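PDB 5HUO: nicotinate-nucleotide diphosphorylase (Carboxylating) from Streptococcus pyogenes GA06023, which catalyses the transfer of a phosphoribosyl group to quinolinate, yielding nicotinate ribonucleotide, carbon dioxide and diphosphate on the way to NAD(+). Local coordinates for residues 150-155 with 274-279; 253-258 with 285-290. One frame throughout, in Å; residues are numbered along the deposited sequence.

Both interactions belong to the C-terminal α/β domain and rest on the parallel sheet around strand 289-291, with centres about 15 Å apart. Along the chain their segments alternate: 150-155, 253-258, 274-279, then 285-290. Interaction 1 packs the end of helix 122-153 against the loop that follows strand 267-271. Interaction 2 sets helix 252-262 against the run leading into strand 289-291. They touch directly where Ile274 CD1 lies 3.9 Å from Val290 CB, and Phe282 packs on both Leu153 and Ile255. The connection between strands 267-271 and 289-291 packs on the end of helix 122-153 at one point and on helix 252-262 at another, tying both helices to the sheet beside strand 289-291.

Interaction 1. Residues 150-155 with 274-279; sequences VEALGD and IDMTTI
Leu153 CG and the longer branch of Ile279, CG1, both stand anti to the backbone N of their own residue (chi1 175° and -169°), and the two side chains then cross at about a right angle. Ile279 CG1 rests 3.9 Å from Leu153 CB, while Leu153 CD1 lies alongside CG1, near the backbone atom Ile279 O at 3.4 Å. The same isoleucine torsion swings CG2 to the other residue of the helix end, 3.6 Å from Ala152 CB, so one branched side chain covers two successive helix positions. Ala152 points toward the loop and is met a second time by Met276, whose chain, bent at chi2 and chi3, brings SD to 4.1 Å from Ala152 CB. No hydrogen bond crosses between 150-155 and 274-279; the contact is apolar packing.

The loop side is shaped by an Asx motif. Asp275 OD1 takes the backbone N of Thr278 at 3.1 Å, a donor lying above the carboxylate plane, and through its syn lone pair it also binds Thr277 OG1 at 2.6 Å. On the other side the helix ends at Leu153, whose O is bound by Arg283, and Gly154, with positive phi, is the first residue to leave the helical conformation. One turn earlier in helix 122-153, Tyr149 packs on Met276 and Ile279, while Leu153 continues inward to Val160 of strand 159-161 and Ile279 to Val290 of strand 289-291, so the contact closes over two neighbouring strands of the parallel sheet.

Interaction 2. Residues 253-258 with 285-290; sequences EQIEQA and LAIDYV
Leu285 spreads its two methyl groups over successive residues of helix 252-262, the helical link of a right-handed β-α-β crossover between strands 244-248 and 267-271 in the α/β-barrel domain of quinolinate phosphoribosyltransferases. CD1 meets Ile255 CG2 at 3.8 Å, the two side chains crossing at about a right angle. The isoleucine presents that methyl because CG2 stands anti to the backbone N while CG1 lies beside that N (chi1 -69°). The other methyl faces the carboxylate of Glu256: Leu285 CD2 sits 3.6 Å from both OE1 and OE2 of that residue, nearer to the oxygens than to the carbon between them. Glu256 starts out along the flank of the helix, and a bend at chi2 (94°) carries its charged end across to the leucine, at the solvent-facing margin of the contact. Deeper in, Ile287 adds a looser touch, its CG2 lying 4.3 Å from Ile255 CG2. No hydrogen bond joins the two segments.

The next shell is largely apolar. Ile255 packs on Cys270, Met250 and Phe282, and Ile287 on Ile268, Cys270 and Ile158, so both isoleucines lie against strand 267-271. Beyond them, Asp288 fixes the approach to strand 289-291 through a salt bridge to Arg267 and a hydrogen bond from the backbone N of Ile268. Tyr289, which does not touch 253-258, meets the ring of Phe220 of a second subunit. Between Leu285 and Ile287, Ala286 is the centre of an inverse gamma turn, closed by a weak hydrogen bond of 3.1 Å from Ile287 N to Leu285 O.

Interaction 1. Residues 150-155 with 274-279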
loop_
_atom_site.group_PDB
_atom_site.type_symbol
_atom_site.label_atom_id
_atom_site.label_comp_id
_atom_site.label_asym_id
_atom_site.label_seq_id
_atom_site.Cartn_x
_atom_site.Cartn_y
_atom_site.Cartn_z
ATOM N N VAL A 150 2.858 -34.726 -18.026
ATOM C CA VAL A 150 4.167 -35.127 -18.551
ATOM C C VAL A 150 4.195 -36.636 -18.808
ATOM O O VAL A 150 4.645 -37.077 -19.843
ATOM C CB VAL A 150 5.323 -34.719 -17.604
ATOM C CG1 VAL A 150 6.611 -35.447 -17.950
ATOM C CG2 VAL A 150 5.552 -33.231 -17.697
ATOM N N GLU A 151 3.754 -37.417 -17.827
ATOM C CA GLU A 151 3.712 -38.845 -17.968
ATOM C C GLU A 151 2.786 -39.308 -19.095
ATOM O O GLU A 151 3.159 -40.119 -19.897
ATOM C CB GLU A 151 3.275 -39.508 -16.697
ATOM C CG GLU A 151 3.212 -41.012 -16.885
ATOM C CD GLU A 151 3.503 -41.781 -15.640
ATOM O OE1 GLU A 151 3.176 -41.283 -14.519
ATOM O OE2 GLU A 151 4.030 -42.920 -15.824
ATOM N N ALA A 152 1.582 -38.799 -19.116
ATOM C CA ALA A 152 0.637 -39.091 -20.185
ATOM C C ALA A 152 1.201 -38.854 -21.593
ATOM O O ALA A 152 0.928 -39.584 -22.542
ATOM C CB ALA A 152 -0.618 -38.275 -20.002
ATOM N N LEU A 153 2.025 -37.842 -21.709
ATOM C CA LEU A 153 2.689 -37.516 -22.980
ATOM C C LEU A 153 3.740 -38.568 -23.298
ATOM O O LEU A 153 3.924 -38.937 -24.433
ATOM C CB LEU A 153 3.349 -36.119 -22.902
ATOM C CG LEU A 153 4.183 -35.648 -24.081
ATOM C CD1 LEU A 153 3.387 -35.658 -25.360
ATOM C CD2 LEU A 153 4.714 -34.260 -23.786
ATOM N N GLY A 154 4.471 -38.992 -22.277
ATOM C CA GLY A 154 5.555 -39.970 -22.427
ATOM C C GLY A 154 6.534 -39.661 -23.547
ATOM O O GLY A 154 6.844 -40.506 -24.356
ATOM N N ASP A 155 6.996 -38.419 -23.609
ATOM C CA ASP A 155 8.097 -38.043 -24.507
ATOM C C ASP A 155 8.946 -36.903 -23.907
ATOM O O ASP A 155 8.568 -35.762 -23.955
ATOM C CB ASP A 155 7.571 -37.712 -25.894
ATOM C CG ASP A 155 8.694 -37.574 -26.929
ATOM O OD1 ASP A 155 9.881 -37.568 -26.555
ATOM O OD2 ASP A 155 8.408 -37.430 -28.137
ATOM N N ILE A 274 -5.794 -29.426 -25.373
ATOM C CA ILE A 274 -4.754 -30.299 -24.833
ATOM C C ILE A 274 -5.089 -30.593 -23.388
ATOM O O ILE A 274 -5.037 -29.718 -22.535
ATOM C CB ILE A 274 -3.335 -29.706 -24.917
ATOM C CG1 ILE A 274 -2.913 -29.552 -26.389
ATOM C CG2 ILE A 274 -2.363 -30.592 -24.131
ATOM C CD1 ILE A 274 -1.583 -28.876 -26.626
ATOM N N ASP A 275 -5.391 -31.853 -23.135
ATOM C CA ASP A 275 -5.701 -32.320 -21.789
ATOM C C ASP A 275 -5.108 -33.726 -21.547
ATOM O O ASP A 275 -4.368 -34.253 -22.397
ATOM C CB ASP A 275 -7.217 -32.257 -21.558
ATOM C CG ASP A 275 -7.997 -33.362 -22.301
ATOM O OD1 ASP A 275 -7.521 -34.520 -22.401
ATOM O OD2 ASP A 275 -9.123 -33.063 -22.738
ATOM N N MET A 276 -5.459 -34.324 -20.416
ATOM C CA MET A 276 -4.986 -35.672 -20.070
ATOM C C MET A 276 -5.182 -36.730 -21.163
ATOM O O MET A 276 -4.299 -37.516 -21.437
ATOM C CB MET A 276 -5.677 -36.174 -18.806
ATOM C CG MET A 276 -4.947 -35.781 -17.554
ATOM S SD MET A 276 -3.395 -36.662 -17.492
ATOM C CE MET A 276 -3.799 -37.902 -16.284
ATOM N N THR A 277 -6.372 -36.763 -21.742
ATOM C CA THR A 277 -6.725 -37.757 -22.791
ATOM C C THR A 277 -5.990 -37.454 -24.118
ATOM O O THR A 277 -5.393 -38.314 -24.740
ATOM C CB THR A 277 -8.270 -37.850 -23.006
ATOM O OG1 THR A 277 -8.800 -36.554 -23.325
ATOM C CG2 THR A 277 -8.950 -38.379 -21.744
ATOM N N THR A 278 -6.063 -36.206 -24.527
ATOM C CA THR A 278 -5.492 -35.727 -25.781
ATOM C C THR A 278 -3.960 -35.691 -25.852
ATOM O O THR A 278 -3.375 -35.926 -26.883
ATOM C CB THR A 278 -5.939 -34.285 -25.961
ATOM O OG1 THR A 278 -7.336 -34.215 -25.735
ATOM C CG2 THR A 278 -5.631 -33.800 -27.317
ATOM N N ILE A 279 -3.304 -35.354 -24.748
ATOM C CA ILE A 279 -1.865 -35.025 -24.794
ATOM C C ILE A 279 -0.982 -36.127 -25.447
ATOM O O ILE A 279 0.039 -35.834 -26.018
ATOM C CB ILE A 279 -1.314 -34.611 -23.417
ATOM C CG1 ILE A 279 0.076 -34.019 -23.575
ATOM C CG2 ILE A 279 -1.245 -35.794 -22.483
ATOM C CD1 ILE A 279 0.483 -33.129 -22.444
#

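Interaction 2. Residues 253-258 with 285-290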
loop_
_atom_site.group_PDB
_atom_site.type_symbol
_atom_site.label_atom_id
_atom_site.label_comp_id
_atom_site.label_asym_id
_atom_site.label_seq_id
_atom_site.Cartn_x
_atom_site.Cartn_y
_atom_site.Cartn_z
ATOM N N GLU A 253 -1.824 -34.860 -39.050
ATOM C CA GLU A 253 -1.382 -34.813 -40.462
ATOM C C GLU A 253 -0.841 -33.404 -40.766
ATOM O O GLU A 253 0.292 -33.241 -41.224
ATOM C CB GLU A 253 -2.488 -35.186 -41.461
ATOM N N GLN A 254 -1.650 -32.390 -40.458
ATOM C CA GLN A 254 -1.259 -30.982 -40.639
ATOM C C GLN A 254 0.077 -30.693 -39.893
ATOM O O GLN A 254 1.067 -30.193 -40.465
ATOM C CB GLN A 254 -2.406 -30.051 -40.199
ATOM N N ILE A 255 0.103 -31.068 -38.616
ATOM C CA ILE A 255 1.283 -30.863 -37.759
ATOM C C ILE A 255 2.533 -31.439 -38.408
ATOM O O ILE A 255 3.554 -30.764 -38.512
ATOM C CB ILE A 255 1.103 -31.475 -36.351
ATOM C CG1 ILE A 255 0.046 -30.674 -35.574
ATOM C CG2 ILE A 255 2.418 -31.472 -35.588
ATOM C CD1 ILE A 255 -0.353 -31.279 -34.251
ATOM N N GLU A 256 2.433 -32.681 -38.844
ATOM C CA GLU A 256 3.588 -33.382 -39.432
ATOM C C GLU A 256 4.128 -32.702 -40.690
ATOM O O GLU A 256 5.331 -32.616 -40.908
ATOM C CB GLU A 256 3.229 -34.820 -39.772
ATOM C CG GLU A 256 4.397 -35.770 -39.643
ATOM C CD GLU A 256 4.460 -36.448 -38.299
ATOM O OE1 GLU A 256 3.433 -37.032 -37.879
ATOM O OE2 GLU A 256 5.537 -36.447 -37.676
ATOM N N GLN A 257 3.208 -32.239 -41.527
ATOM C CA GLN A 257 3.580 -31.500 -42.741
ATOM C C GLN A 257 4.335 -30.218 -42.397
ATOM O O GLN A 257 5.399 -29.927 -42.951
ATOM C CB GLN A 257 2.352 -31.223 -43.597
ATOM N N ALA A 258 3.786 -29.478 -41.441
ATOM C CA ALA A 258 4.413 -28.217 -40.958
ATOM C C ALA A 258 5.827 -28.443 -40.469
ATOM O O ALA A 258 6.723 -27.668 -40.760
ATOM C CB ALA A 258 3.568 -27.576 -39.862
ATOM N N LEU A 285 6.470 -36.757 -31.998
ATOM C CA LEU A 285 6.650 -35.691 -33.015
ATOM C C LEU A 285 7.892 -34.852 -32.747
ATOM O O LEU A 285 8.377 -34.771 -31.644
ATOM C CB LEU A 285 5.454 -34.755 -33.136
ATOM C CG LEU A 285 4.115 -35.475 -33.216
ATOM C CD1 LEU A 285 2.945 -34.518 -33.369
ATOM C CD2 LEU A 285 4.128 -36.505 -34.351
ATOM N N ALA A 286 8.396 -34.246 -33.799
ATOM C CA ALA A 286 9.578 -33.403 -33.713
ATOM C C ALA A 286 9.094 -31.961 -33.545
ATOM O O ALA A 286 9.336 -31.082 -34.366
ATOM C CB ALA A 286 10.463 -33.549 -34.947
ATOM N N ILE A 287 8.389 -31.745 -32.454
ATOM C CA ILE A 287 8.040 -30.404 -32.010
ATOM C C ILE A 287 8.799 -30.206 -30.750
ATOM O O ILE A 287 9.204 -31.168 -30.104
ATOM C CB ILE A 287 6.536 -30.222 -31.768
ATOM C CG1 ILE A 287 6.040 -31.121 -30.637
ATOM C CG2 ILE A 287 5.776 -30.542 -33.031
ATOM C CD1 ILE A 287 4.607 -30.839 -30.250
ATOM N N ASP A 288 8.952 -28.954 -30.380
ATOM C CA ASP A 288 9.721 -28.609 -29.175
ATOM C C ASP A 288 8.908 -28.669 -27.879
ATOM O O ASP A 288 9.406 -29.140 -26.859
ATOM C CB ASP A 288 10.367 -27.261 -29.338
ATOM C CG ASP A 288 11.311 -27.232 -30.543
ATOM O OD1 ASP A 288 12.436 -27.775 -30.413
ATOM O OD2 ASP A 288 10.925 -26.651 -31.582
ATOM N N TYR A 289 7.676 -28.177 -27.922
ATOM C CA TYR A 289 6.796 -28.267 -26.742
ATOM C C TYR A 289 5.288 -28.150 -27.026
ATOM O O TYR A 289 4.876 -27.859 -28.139
ATOM C CB TYR A 289 7.183 -27.234 -25.724
ATOM C CG TYR A 289 6.970 -25.783 -26.119
ATOM C CD1 TYR A 289 7.882 -25.119 -26.920
ATOM C CD2 TYR A 289 5.940 -25.053 -25.585
ATOM C CE1 TYR A 289 7.745 -23.767 -27.181
ATOM C CE2 TYR A 289 5.788 -23.701 -25.848
ATOM C CZ TYR A 289 6.694 -23.055 -26.660
ATOM O OH TYR A 289 6.526 -21.706 -26.947
ATOM N N VAL A 290 4.502 -28.465 -26.007
ATOM C CA VAL A 290 3.084 -28.192 -25.991
ATOM C C VAL A 290 2.726 -27.356 -24.784
ATOM O O VAL A 290 3.451 -27.336 -23.771
ATOM C CB VAL A 290 2.251 -29.461 -25.897
ATOM C CG1 VAL A 290 2.550 -30.342 -27.082
ATOM C CG2 VAL A 290 2.473 -30.207 -24.589
#